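Long-range contacts in phosphoacetylglucosamine mutase (PDB 5O9X), which catalyses the interconversion of N-acetylglucosamine 6-phosphate and N-acetylglucosamine 1-phosphate, a step on the route to UDP-N-acetylglucosamine: residues Y17-G22 with L39-Y44; K23-G28 with K98-P103; V128-D133 with V144-L149. The protein carries 1 engineered substitution. All coordinates share one frame; numbering follows the deposited sequence.

In the fold
After helix 4-14 the chain runs as a loop through residues 17-28 before strand 32-35 of the domain I sheet. Contact 1 turns this loop back on helix 40-56, which follows that strand. The first segment of contact 2 lies within the span closed by contact 1, but its partner is the end of helix 91-101, so the two contacts cross; they meet where Lys19 reaches Asn101 and where Val42 packs on Phe25. Contact 3 opens only after both have closed and spans a short interval, joining strand 127-132 to helix 138-151. Tyr17, Asn40 and Tyr44 of contact 1 pack against that same helix, whereas contacts 2 and 3 do not touch.

Contact 1 (Y17-G22 with L39-Y44); sequences YAKPEG and LNTVVY
Tyr17 and Thr41 join the loop after helix 4-14 to helix 40-56 in the alpha/beta/alpha domain I of the phosphohexomutase fold. The first group of contacts is packing round Thr41. Thr41 CG2 lies 3.7 Å from Tyr17 CB and also touches the backbone that follows, at 3.6 Å from Ala18 O. With chi1 at 66°, the Thr41 hydroxyl sits between its own backbone N and carbonyl carbon, which leaves CG2 facing this strip of loop. Thr41 OG1 lies beside the aliphatic part of Lys19, 3.7 Å from Lys19 CG, while the lysine chain bends away so that NZ makes a weak hydrogen bond to Asn101 O.

The aromatic part pairs Tyr17 with Tyr44, one helical turn beyond Asn40. Their ring planes stand 51° apart, and Tyr17 CE2 comes within 3.6 Å of Tyr44 CD1, an oblique meeting. Ala147 and Val144 of helix 138-151 pack on Tyr17 and Tyr44 respectively, and the Tyr44 hydroxyl is hydrogen-bonded to Ile10 O.

The polar part runs through the Asn40 carboxamide, which uses OD1 for Arg140 NH1. Its other end donates to a water 3.2 Å from Asn40 ND2, and the same water accepts a second hydrogen bond, 3.0 Å long, from Ala18 N.

Contact 2 (K23-G28 with K98-P103); sequences KIFQYG and KLANAP
Ala100 O, in the last turn of helix 91-101, meets the ring edge of Phe25, and the CE methylene of Lys19 touches it from a second direction, roughly at right angles to the first. The contact lies in the alpha/beta/alpha domain I of the phosphohexomutase fold, where the loop leading to strand 32-35 runs past the C-terminal end of this helix. Phe25 CD2 approaches Ala100 O to 3.3 Å and Phe25 CE2 to 3.7 Å, with the oxygen near the ring plane. Such an approach sets slightly positive aromatic hydrogens against a carbonyl at the electron-rich end of a helix and is probably mildly favourable.

Alongside, the Asn101 carboxamide lies against the backbone of the loop. Asn101 CG is 3.7 Å from both Phe25 N and Phe25 O, so the group straddles the polar atoms of one residue. The amide is probably modelled turned over. Reversed, its oxygen would face Phe25 N and its nitrogen Phe25 O, and a hydrogen bond to each is possible, though neither can be taken as settled. The amide plane is only 19° from that of the Phe25 ring. Ile24 CA and the CG2 branch of Ile24 border the branch of the amide that faces Phe25 N.

Apolar contact is sparse: Phe25 CB rests 4.3 Å from Ala100 CB. Phe25 CG stands anti to the carbonyl carbon (chi1 -54°), which directs the ring along the helix end to Ala100 O. The ring also meets Val42 and Pro20, so it touches helices 40-56 and 91-101 as well as the loop. Just beyond, the helix gives way at Ala102. Over one face of the Phe25 ring, offset toward the rim, Lys23 O stands 4.0 Å above the plane.

Contact 3 (V128-D133 with V144-L149); sequences VVFARD and VLSAAL
Leu145 lays its CD2 methyl over one face of the Phe130 ring, a CH-pi contact with CD2 3.9 Å from the ring centroid and 30° off the normal. The contact lies in the beta-alpha-beta unit of strand 127-132, helix 138-151 and strand 155-161, where the helix packs back over the sheet of domain I. The short segments run almost exactly antiparallel, at 173°, with their axes 10.9 Å apart.

Leu149, one turn after Leu145, divides its fork: CD1 touches Phe130 CE2 at 4.0 Å and Val128 CG1 at 3.8 Å, while CD2 rests 3.8 Å from Val128 CG2. Val128 and Phe130 both point at the helix because they are two residues apart on one face of the strand. Phe130 CG sits between its own backbone N and carbonyl carbon (chi1 59°), which swings the ring under the Leu145 methyl. Phe130 and each leucine point in opposite directions and lie alongside.

Farther out, Val64 of strand 61-66 packs against Val128, Phe130 and Leu145, and Phe156 of strand 155-161 against Phe130 and Leu149, so the two neighbouring strands border the contact. Backbone hydrogen bonding with Ile157 of strand 155-161 sets Phe130 in the sheet. Phe130 CZ lies 3.6 Å from Ser146 OG, a hydroxyl held in turn by its hydrogen bond to Ile142 O.

Contact 1 (Y17-G22 with L39-Y44)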
loop_
_atom_site.group_PDB
_atom_site.type_symbol
_atom_site.label_atom_id
_atom_site.label_comp_id
_atom_site.label_asym_id
_atom_site.label_seq_id
_atom_site.Cartn_x
_atom_site.Cartn_y
_atom_site.Cartn_z
ATOM N N TYR A 17 -2.582 3.186 31.553
ATOM C CA TYR A 17 -1.950 2.125 30.746
ATOM C C TYR A 17 -0.699 1.599 31.425
ATOM O O TYR A 17 -0.234 2.161 32.400
ATOM C CB TYR A 17 -1.686 2.597 29.278
ATOM C CG TYR A 17 -2.869 3.382 28.703
ATOM C CD1 TYR A 17 -4.114 2.789 28.587
ATOM C CD2 TYR A 17 -2.735 4.737 28.352
ATOM C CE1 TYR A 17 -5.219 3.513 28.152
ATOM C CE2 TYR A 17 -3.813 5.457 27.874
ATOM C CZ TYR A 17 -5.051 4.840 27.774
ATOM O OH TYR A 17 -6.132 5.539 27.313
ATOM N N ALA A 18 -0.208 0.480 30.934
ATOM C CA ALA A 18 1.016 -0.139 31.433
ATOM C C ALA A 18 1.781 -0.617 30.208
ATOM O O ALA A 18 1.179 -1.274 29.346
ATOM C CB ALA A 18 0.668 -1.314 32.352
ATOM N N LYS A 19 3.070 -0.269 30.098
ATOM C CA LYS A 19 3.931 -0.820 29.052
ATOM C C LYS A 19 4.142 -2.287 29.288
ATOM O O LYS A 19 4.320 -2.692 30.441
ATOM C CB LYS A 19 5.307 -0.181 29.027
ATOM C CG LYS A 19 5.317 1.224 28.521
ATOM C CD LYS A 19 6.733 1.706 28.393
ATOM C CE LYS A 19 7.207 1.612 26.968
ATOM N NZ LYS A 19 8.612 1.160 26.954
ATOM N N PRO A 20 4.138 -3.103 28.210
ATOM C CA PRO A 20 4.510 -4.509 28.389
ATOM C C PRO A 20 5.995 -4.653 28.678
ATOM O O PRO A 20 6.832 -3.967 28.063
ATOM C CB PRO A 20 4.158 -5.160 27.021
ATOM C CG PRO A 20 4.079 -4.039 26.049
ATOM C CD PRO A 20 3.697 -2.812 26.825
ATOM N N GLU A 21 6.323 -5.541 29.606
ATOM C CA GLU A 21 7.675 -5.589 30.152
ATOM C C GLU A 21 8.627 -6.084 29.095
ATOM O O GLU A 21 8.374 -7.081 28.430
ATOM C CB GLU A 21 7.755 -6.503 31.381
ATOM C CG GLU A 21 6.833 -6.109 32.513
ATOM C CD GLU A 21 7.579 -5.999 33.826
ATOM O OE1 GLU A 21 8.797 -5.676 33.799
ATOM O OE2 GLU A 21 6.946 -6.237 34.882
ATOM N N GLY A 22 9.715 -5.364 28.931
ATOM C CA GLY A 22 10.737 -5.842 28.054
ATOM C C GLY A 22 10.553 -5.608 26.559
ATOM O O GLY A 22 11.508 -5.816 25.852
ATOM N N LEU A 39 -0.506 -3.041 22.236
ATOM C CA LEU A 39 -0.566 -1.747 21.588
ATOM C C LEU A 39 -0.978 -0.497 22.404
ATOM O O LEU A 39 -0.727 0.627 21.953
ATOM C CB LEU A 39 -1.427 -1.850 20.326
ATOM C CG LEU A 39 -0.579 -2.417 19.177
ATOM C CD1 LEU A 39 -1.560 -2.975 18.140
ATOM C CD2 LEU A 39 0.348 -1.323 18.575
ATOM N N ASN A 40 -1.582 -0.622 23.598
ATOM C CA ASN A 40 -2.111 0.623 24.209
ATOM C C ASN A 40 -1.097 1.807 24.307
ATOM O O ASN A 40 -1.397 2.948 23.897
ATOM C CB ASN A 40 -2.638 0.329 25.625
ATOM C CG ASN A 40 -4.003 -0.331 25.612
ATOM O OD1 ASN A 40 -4.665 -0.497 24.553
ATOM N ND2 ASN A 40 -4.421 -0.762 26.768
ATOM N N THR A 41 0.088 1.551 24.873
ATOM C CA THR A 41 0.985 2.662 25.156
ATOM C C THR A 41 1.560 3.218 23.838
ATOM O O THR A 41 1.868 4.409 23.726
ATOM C CB THR A 41 2.070 2.291 26.154
ATOM O OG1 THR A 41 2.973 1.309 25.613
ATOM C CG2 THR A 41 1.440 1.725 27.433
ATOM N N VAL A 42 1.678 2.337 22.848
ATOM C CA VAL A 42 2.153 2.688 21.514
ATOM C C VAL A 42 1.209 3.703 20.858
ATOM O O VAL A 42 1.638 4.743 20.356
ATOM C CB VAL A 42 2.293 1.434 20.594
ATOM C CG1 VAL A 42 2.714 1.845 19.204
ATOM C CG2 VAL A 42 3.393 0.531 21.097
ATOM N N VAL A 43 -0.066 3.358 20.829
ATOM C CA VAL A 43 -1.087 4.187 20.239
ATOM C C VAL A 43 -1.148 5.544 20.993
ATOM O O VAL A 43 -1.356 6.615 20.378
ATOM C CB VAL A 43 -2.451 3.405 20.243
ATOM C CG1 VAL A 43 -3.604 4.305 19.834
ATOM C CG2 VAL A 43 -2.335 2.168 19.292
ATOM N N TYR A 44 -1.052 5.459 22.320
ATOM C CA TYR A 44 -1.050 6.690 23.138
ATOM C C TYR A 44 0.119 7.572 22.682
ATOM O O TYR A 44 -0.070 8.747 22.440
ATOM C CB TYR A 44 -0.900 6.328 24.630
ATOM C CG TYR A 44 -1.080 7.517 25.514
ATOM C CD1 TYR A 44 -2.350 8.020 25.765
ATOM C CD2 TYR A 44 0.037 8.209 25.991
ATOM C CE1 TYR A 44 -2.524 9.164 26.540
ATOM C CE2 TYR A 44 -0.123 9.354 26.789
ATOM C CZ TYR A 44 -1.394 9.806 27.065
ATOM O OH TYR A 44 -1.553 10.953 27.824
HETATM O O HOH W 1 -2.295 -0.910 29.202
#

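Contact 2 (K23-G28 with K98-P103)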
loop_
_atom_site.group_PDB
_atom_site.type_symbol
_atom_site.label_atom_id
_atom_site.label_comp_id
_atom_site.label_asym_id
_atom_site.label_seq_id
_atom_site.Cartn_x
_atom_site.Cartn_y
_atom_site.Cartn_z
ATOM N N LYS A 23 9.366 -5.194 26.060
ATOM C CA LYS A 23 9.212 -4.977 24.591
ATOM C C LYS A 23 9.826 -3.657 24.182
ATOM O O LYS A 23 9.593 -2.600 24.818
ATOM C CB LYS A 23 7.760 -5.006 24.098
ATOM C CG LYS A 23 6.922 -6.156 24.637
ATOM C CD LYS A 23 7.424 -7.552 24.274
ATOM C CE LYS A 23 6.324 -8.573 24.496
ATOM N NZ LYS A 23 6.730 -9.893 23.955
ATOM N N ILE A 24 10.618 -3.732 23.128
ATOM C CA ILE A 24 11.173 -2.561 22.460
ATOM C C ILE A 24 10.375 -2.462 21.137
ATOM O O ILE A 24 10.224 -3.446 20.458
ATOM C CB ILE A 24 12.689 -2.728 22.208
ATOM C CG1 ILE A 24 13.496 -2.674 23.576
ATOM C CG2 ILE A 24 13.182 -1.706 21.182
ATOM C CD1 ILE A 24 14.872 -3.333 23.560
ATOM N N PHE A 25 9.846 -1.283 20.829
ATOM C CA PHE A 25 8.997 -1.069 19.658
ATOM C C PHE A 25 9.789 -0.433 18.519
ATOM O O PHE A 25 10.703 0.330 18.757
ATOM C CB PHE A 25 7.799 -0.193 20.036
ATOM C CG PHE A 25 7.032 -0.723 21.191
ATOM C CD1 PHE A 25 6.244 -1.875 21.059
ATOM C CD2 PHE A 25 7.089 -0.072 22.447
ATOM C CE1 PHE A 25 5.514 -2.372 22.133
ATOM C CE2 PHE A 25 6.372 -0.598 23.536
ATOM C CZ PHE A 25 5.577 -1.735 23.379
ATOM N N GLN A 26 9.480 -0.816 17.278
ATOM C CA GLN A 26 10.143 -0.223 16.134
ATOM C C GLN A 26 9.069 0.170 15.117
ATOM O O GLN A 26 8.036 -0.505 15.015
ATOM C CB GLN A 26 11.182 -1.191 15.545
ATOM C CG GLN A 26 10.653 -2.619 15.445
ATOM C CD GLN A 26 11.589 -3.610 14.725
ATOM O OE1 GLN A 26 12.619 -4.035 15.288
ATOM N NE2 GLN A 26 11.209 -4.009 13.475
ATOM N N TYR A 27 9.320 1.225 14.350
ATOM C CA TYR A 27 8.324 1.722 13.392
ATOM C C TYR A 27 8.083 0.726 12.200
ATOM O O TYR A 27 6.959 0.575 11.714
ATOM C CB TYR A 27 8.729 3.114 12.909
ATOM C CG TYR A 27 7.622 3.882 12.244
ATOM C CD1 TYR A 27 6.720 4.660 13.015
ATOM C CD2 TYR A 27 7.475 3.862 10.844
ATOM C CE1 TYR A 27 5.724 5.375 12.397
ATOM C CE2 TYR A 27 6.476 4.621 10.205
ATOM C CZ TYR A 27 5.606 5.358 10.984
ATOM O OH TYR A 27 4.566 6.092 10.430
ATOM N N GLY A 28 9.123 0.037 11.760
ATOM C CA GLY A 28 8.934 -1.038 10.751
ATOM C C GLY A 28 8.688 -0.447 9.364
ATOM O O GLY A 28 8.930 0.752 9.094
ATOM N N LYS A 98 10.856 7.114 19.646
ATOM C CA LYS A 98 11.340 7.590 20.954
ATOM C C LYS A 98 10.136 7.700 21.894
ATOM O O LYS A 98 10.203 7.263 23.032
ATOM C CB LYS A 98 12.036 8.934 20.750
ATOM C CG LYS A 98 12.613 9.562 22.018
ATOM C CD LYS A 98 12.796 11.070 21.824
ATOM C CE LYS A 98 14.043 11.420 21.013
ATOM N NZ LYS A 98 15.196 11.592 21.937
ATOM N N LEU A 99 9.020 8.269 21.429
ATOM C CA LEU A 99 7.865 8.348 22.291
ATOM C C LEU A 99 7.354 6.953 22.669
ATOM O O LEU A 99 6.988 6.706 23.830
ATOM C CB LEU A 99 6.726 9.183 21.676
ATOM C CG LEU A 99 6.877 10.692 21.662
ATOM C CD1 LEU A 99 5.938 11.312 20.625
ATOM C CD2 LEU A 99 6.599 11.246 23.075
ATOM N N ALA A 100 7.367 6.038 21.703
ATOM C CA ALA A 100 6.812 4.685 21.950
ATOM C C ALA A 100 7.683 3.881 22.912
ATOM O O ALA A 100 7.188 2.988 23.610
ATOM C CB ALA A 100 6.650 3.935 20.641
ATOM N N ASN A 101 8.993 4.177 22.935
ATOM C CA ASN A 101 9.910 3.471 23.838
ATOM C C ASN A 101 10.178 4.188 25.192
ATOM O O ASN A 101 10.834 3.622 26.074
ATOM C CB ASN A 101 11.199 3.070 23.113
ATOM C CG ASN A 101 10.934 2.011 22.045
ATOM O OD1 ASN A 101 11.108 2.262 20.852
ATOM N ND2 ASN A 101 10.461 0.850 22.460
ATOM N N ALA A 102 9.653 5.401 25.351
ATOM C CA ALA A 102 9.771 6.143 26.618
ATOM C C ALA A 102 9.064 5.397 27.745
ATOM O O ALA A 102 7.894 4.954 27.553
ATOM C CB ALA A 102 9.141 7.505 26.483
ATOM N N PRO A 103 9.737 5.284 28.937
ATOM C CA PRO A 103 8.972 4.881 30.111
ATOM C C PRO A 103 7.782 5.809 30.231
ATOM O O PRO A 103 7.871 7.003 29.907
ATOM C CB PRO A 103 9.945 5.064 31.279
ATOM C CG PRO A 103 11.301 5.122 30.662
ATOM C CD PRO A 103 11.113 5.701 29.285
#

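Contact 3 (V128-D133 with V144-L149)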
loop_
_atom_site.group_PDB
_atom_site.type_symbol
_atom_site.label_atom_id
_atom_site.label_comp_id
_atom_site.label_asym_id
_atom_site.label_seq_id
_atom_site.Cartn_x
_atom_site.Cartn_y
_atom_site.Cartn_z
ATOM N N VAL A 128 -6.182 16.423 14.125
ATOM C CA VAL A 128 -5.921 15.002 13.814
ATOM C C VAL A 128 -7.246 14.330 13.397
ATOM O O VAL A 128 -8.254 14.521 14.011
ATOM C CB VAL A 128 -5.185 14.318 14.984
ATOM C CG1 VAL A 128 -4.976 12.792 14.778
ATOM C CG2 VAL A 128 -3.846 15.020 15.231
ATOM N N VAL A 129 -7.229 13.564 12.313
ATOM C CA VAL A 129 -8.442 12.795 11.874
ATOM C C VAL A 129 -8.006 11.290 11.850
ATOM O O VAL A 129 -6.881 10.963 11.428
ATOM C CB VAL A 129 -8.984 13.362 10.499
ATOM C CG1 VAL A 129 -7.902 13.393 9.415
ATOM C CG2 VAL A 129 -10.169 12.530 9.949
ATOM N N PHE A 130 -8.871 10.373 12.284
ATOM C CA PHE A 130 -8.482 8.979 12.356
ATOM C C PHE A 130 -9.633 8.065 11.942
ATOM O O PHE A 130 -10.763 8.523 11.867
ATOM C CB PHE A 130 -7.915 8.677 13.745
ATOM C CG PHE A 130 -8.851 8.941 14.890
ATOM C CD1 PHE A 130 -9.919 8.034 15.185
ATOM C CD2 PHE A 130 -8.668 10.060 15.729
ATOM C CE1 PHE A 130 -10.790 8.258 16.262
ATOM C CE2 PHE A 130 -9.557 10.270 16.841
ATOM C CZ PHE A 130 -10.596 9.360 17.099
ATOM N N ALA A 131 -9.303 6.802 11.614
ATOM C CA ALA A 131 -10.262 5.789 11.197
ATOM C C ALA A 131 -9.596 4.463 11.520
ATOM O O ALA A 131 -8.429 4.440 11.994
ATOM C CB ALA A 131 -10.504 5.908 9.702
ATOM N N ARG A 132 -10.334 3.358 11.318
ATOM C CA ARG A 132 -9.797 2.089 11.631
ATOM C C ARG A 132 -10.440 1.080 10.688
ATOM O O ARG A 132 -11.502 1.374 10.096
ATOM C CB ARG A 132 -10.202 1.690 13.092
ATOM C CG ARG A 132 -11.731 1.651 13.376
ATOM C CD ARG A 132 -12.013 1.940 14.908
ATOM N NE ARG A 132 -13.412 1.604 15.388
ATOM C CZ ARG A 132 -14.388 2.328 15.920
ATOM N NH1 ARG A 132 -14.414 3.717 16.039
ATOM N NH2 ARG A 132 -15.459 1.611 16.301
ATOM N N ASP A 133 -9.802 -0.076 10.550
ATOM C CA ASP A 133 -10.420 -1.163 9.785
ATOM C C ASP A 133 -11.327 -1.947 10.815
ATOM O O ASP A 133 -11.628 -1.410 11.882
ATOM C CB ASP A 133 -9.343 -2.054 9.079
ATOM C CG ASP A 133 -8.466 -2.808 10.060
ATOM O OD1 ASP A 133 -8.751 -2.801 11.296
ATOM O OD2 ASP A 133 -7.455 -3.440 9.591
ATOM N N VAL A 144 -7.884 4.949 23.221
ATOM C CA VAL A 144 -6.554 5.377 23.705
ATOM C C VAL A 144 -6.089 6.589 22.934
ATOM O O VAL A 144 -5.608 7.621 23.546
ATOM C CB VAL A 144 -5.472 4.256 23.591
ATOM C CG1 VAL A 144 -4.082 4.802 24.015
ATOM C CG2 VAL A 144 -5.830 2.992 24.385
ATOM N N LEU A 145 -6.160 6.482 21.591
ATOM C CA LEU A 145 -5.855 7.623 20.725
ATOM C C LEU A 145 -6.588 8.921 21.133
ATOM O O LEU A 145 -5.962 10.037 21.233
ATOM C CB LEU A 145 -6.135 7.279 19.245
ATOM C CG LEU A 145 -5.727 8.291 18.197
ATOM C CD1 LEU A 145 -4.207 8.453 18.225
ATOM C CD2 LEU A 145 -6.166 7.724 16.817
ATOM N N SER A 146 -7.890 8.778 21.335
ATOM C CA SER A 146 -8.766 9.875 21.797
ATOM C C SER A 146 -8.286 10.470 23.123
ATOM O O SER A 146 -8.299 11.683 23.264
ATOM C CB SER A 146 -10.185 9.319 21.978
ATOM O OG SER A 146 -10.688 8.952 20.687
ATOM N N ALA A 147 -7.950 9.609 24.076
ATOM C CA ALA A 147 -7.338 10.002 25.352
ATOM C C ALA A 147 -6.058 10.827 25.195
ATOM O O ALA A 147 -5.972 11.875 25.857
ATOM C CB ALA A 147 -7.176 8.809 26.331
ATOM N N ALA A 148 -5.109 10.407 24.326
ATOM C CA ALA A 148 -3.929 11.220 23.977
ATOM C C ALA A 148 -4.279 12.577 23.387
ATOM O O ALA A 148 -3.786 13.572 23.863
ATOM C CB ALA A 148 -2.941 10.474 23.025
ATOM N N LEU A 149 -5.147 12.612 22.371
ATOM C CA LEU A 149 -5.509 13.832 21.693
ATOM C C LEU A 149 -6.288 14.816 22.589
ATOM O O LEU A 149 -6.140 16.041 22.461
ATOM C CB LEU A 149 -6.308 13.554 20.383
ATOM C CG LEU A 149 -5.436 12.772 19.330
ATOM C CD1 LEU A 149 -6.341 12.160 18.285
ATOM C CD2 LEU A 149 -4.353 13.668 18.700
#